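Coenzyme Q-binding protein COQ10 START domain-containing protein (Thermus thermophilus, PDB 2D4R) is of unknown function but, as a putative member of the START domain superfamily, probably binds a lipid or similar hydrophobic ligand. Local coordinates at residues V17-D23 with L138-V142. Residues are numbered along the deposited sequence; the frame is centred on the assembly and turned at random.
Sequences VYRLAKD and LEERV
Helix-helix packing, apolar at its base and ionic at one margin, joins L20 of helix 14-22 to R141 and V142 near the end of the C-terminal helix 120-144. The local axes approach to 9.8 Å and cross steeply, at 109°, which limits the contact to a short patch. L20 divides its branches: CD1 lies 3.6 Å from V142 CG2, while CD2 sits 3.8 Å above the R141 guanidinium plane, offset toward its rim. Deeper in, with CG anti to the backbone N (chi1 164°), L138 extends toward helix 14-22, and its CD2 reaches both V17 CG1 (3.9 Å) and A21 CB (4.0 Å). This pairing of a short helix after the first strand with a long C-terminal helix against an antiparallel sheet belongs to the Bet v 1-like, START-type helix-grip fold; F93 of strand 86-95 touches V17, A21 and L138. At the margin R141 NH2 meets D23 OD2 at 3.1 Å, a salt bridge whose hydrogen bond is weak, with carboxylate and guanidinium planes 67° apart. An alanine in place of L20 would probably open a gap beside V142 and strip the leucine methyl from the guanidinium face. R141 NE donates to a water (2.9 Å) placed doubtfully close to L20 O and D23 O, at the junction with helix 24-27, which D23 N-caps.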
# COMPACT_ATOMS: atom_id res chain seq x y z
N VAL A 17 2.62 14.24 -3.34
CA VAL A 17 1.89 13.03 -2.96
C VAL A 17 2.83 11.83 -3.01
O VAL A 17 2.82 10.98 -2.12
CB VAL A 17 0.67 12.80 -3.89
CG1 VAL A 17 -0.12 11.55 -3.45
CG2 VAL A 17 -0.23 14.04 -3.88
N TYR A 18 3.67 11.77 -4.04
CA TYR A 18 4.62 10.69 -4.19
C TYR A 18 5.58 10.67 -3.00
O TYR A 18 5.82 9.61 -2.43
CB TYR A 18 5.39 10.86 -5.50
CG TYR A 18 6.60 9.96 -5.64
CD1 TYR A 18 7.88 10.43 -5.33
CD2 TYR A 18 6.48 8.65 -6.10
CE1 TYR A 18 9.00 9.62 -5.49
CE2 TYR A 18 7.59 7.84 -6.26
CZ TYR A 18 8.84 8.32 -5.95
OH TYR A 18 9.94 7.52 -6.11
N ARG A 19 6.11 11.83 -2.62
CA ARG A 19 7.13 11.88 -1.56
C ARG A 19 6.57 11.52 -0.19
O ARG A 19 7.24 10.89 0.61
CB ARG A 19 7.78 13.27 -1.47
CG ARG A 19 9.15 13.39 -2.16
CD ARG A 19 10.21 12.45 -1.54
NE ARG A 19 11.26 13.16 -0.80
CZ ARG A 19 12.37 12.59 -0.33
NH1 ARG A 19 13.26 13.32 0.33
NH2 ARG A 19 12.60 11.30 -0.52
N LEU A 20 5.33 11.92 0.05
CA LEU A 20 4.66 11.60 1.30
C LEU A 20 4.29 10.13 1.41
O LEU A 20 4.20 9.58 2.51
CB LEU A 20 3.40 12.45 1.45
CG LEU A 20 3.68 13.92 1.74
CD1 LEU A 20 2.40 14.72 1.58
CD2 LEU A 20 4.25 14.03 3.16
N ALA A 21 4.06 9.47 0.28
CA ALA A 21 3.78 8.04 0.29
C ALA A 21 5.06 7.24 0.48
O ALA A 21 5.04 6.10 0.97
CB ALA A 21 3.11 7.64 -1.00
N LYS A 22 6.19 7.84 0.11
CA LYS A 22 7.47 7.16 0.18
C LYS A 22 7.99 7.11 1.61
O LYS A 22 8.70 6.18 1.99
CB LYS A 22 8.48 7.88 -0.71
CG LYS A 22 9.85 7.24 -0.72
CD LYS A 22 10.83 8.10 -1.47
CE LYS A 22 12.25 7.63 -1.26
NZ LYS A 22 13.18 8.38 -2.14
N ASP A 23 7.62 8.10 2.40
CA ASP A 23 7.93 8.12 3.82
C ASP A 23 6.89 7.27 4.53
O ASP A 23 5.95 7.81 5.15
CB ASP A 23 7.89 9.55 4.36
CG ASP A 23 7.99 9.61 5.88
OD1 ASP A 23 8.52 8.65 6.49
OD2 ASP A 23 7.55 10.62 6.46
N LEU A 138 -3.53 7.98 2.76
CA LEU A 138 -2.53 8.85 2.13
C LEU A 138 -3.11 10.24 1.90
O LEU A 138 -2.40 11.24 2.06
CB LEU A 138 -2.01 8.23 0.81
CG LEU A 138 -1.26 9.15 -0.17
CD1 LEU A 138 -0.06 9.76 0.53
CD2 LEU A 138 -0.80 8.36 -1.40
N GLU A 139 -4.39 10.31 1.55
CA GLU A 139 -5.12 11.57 1.43
C GLU A 139 -4.96 12.36 2.71
O GLU A 139 -4.71 13.56 2.70
CB GLU A 139 -6.60 11.31 1.19
CG GLU A 139 -7.14 11.77 -0.15
CD GLU A 139 -7.85 13.10 -0.07
OE1 GLU A 139 -9.00 13.20 -0.57
OE2 GLU A 139 -7.27 14.05 0.48
N GLU A 140 -5.12 11.65 3.83
CA GLU A 140 -5.13 12.29 5.13
C GLU A 140 -3.74 12.66 5.59
O GLU A 140 -3.57 13.51 6.47
CB GLU A 140 -5.79 11.35 6.14
CG GLU A 140 -7.26 11.09 5.83
CD GLU A 140 -7.92 10.20 6.87
OE1 GLU A 140 -7.24 9.28 7.35
OE2 GLU A 140 -9.11 10.43 7.19
N ARG A 141 -2.73 12.01 5.01
CA ARG A 141 -1.35 12.36 5.32
C ARG A 141 -1.07 13.68 4.63
O ARG A 141 -0.53 14.60 5.22
CB ARG A 141 -0.40 11.29 4.78
CG ARG A 141 0.78 10.94 5.68
CD ARG A 141 1.50 12.15 6.22
NE ARG A 141 2.95 11.95 6.27
CZ ARG A 141 3.81 12.76 6.90
NH1 ARG A 141 3.36 13.82 7.56
NH2 ARG A 141 5.11 12.52 6.87
N VAL A 142 -1.47 13.75 3.36
CA VAL A 142 -1.10 14.87 2.50
C VAL A 142 -1.76 16.15 2.99
O VAL A 142 -1.15 17.22 2.94
CB VAL A 142 -1.49 14.58 1.02
CG1 VAL A 142 -1.15 15.77 0.14
CG2 VAL A 142 -0.75 13.36 0.51
O HOH W 1 4.54 9.88 4.98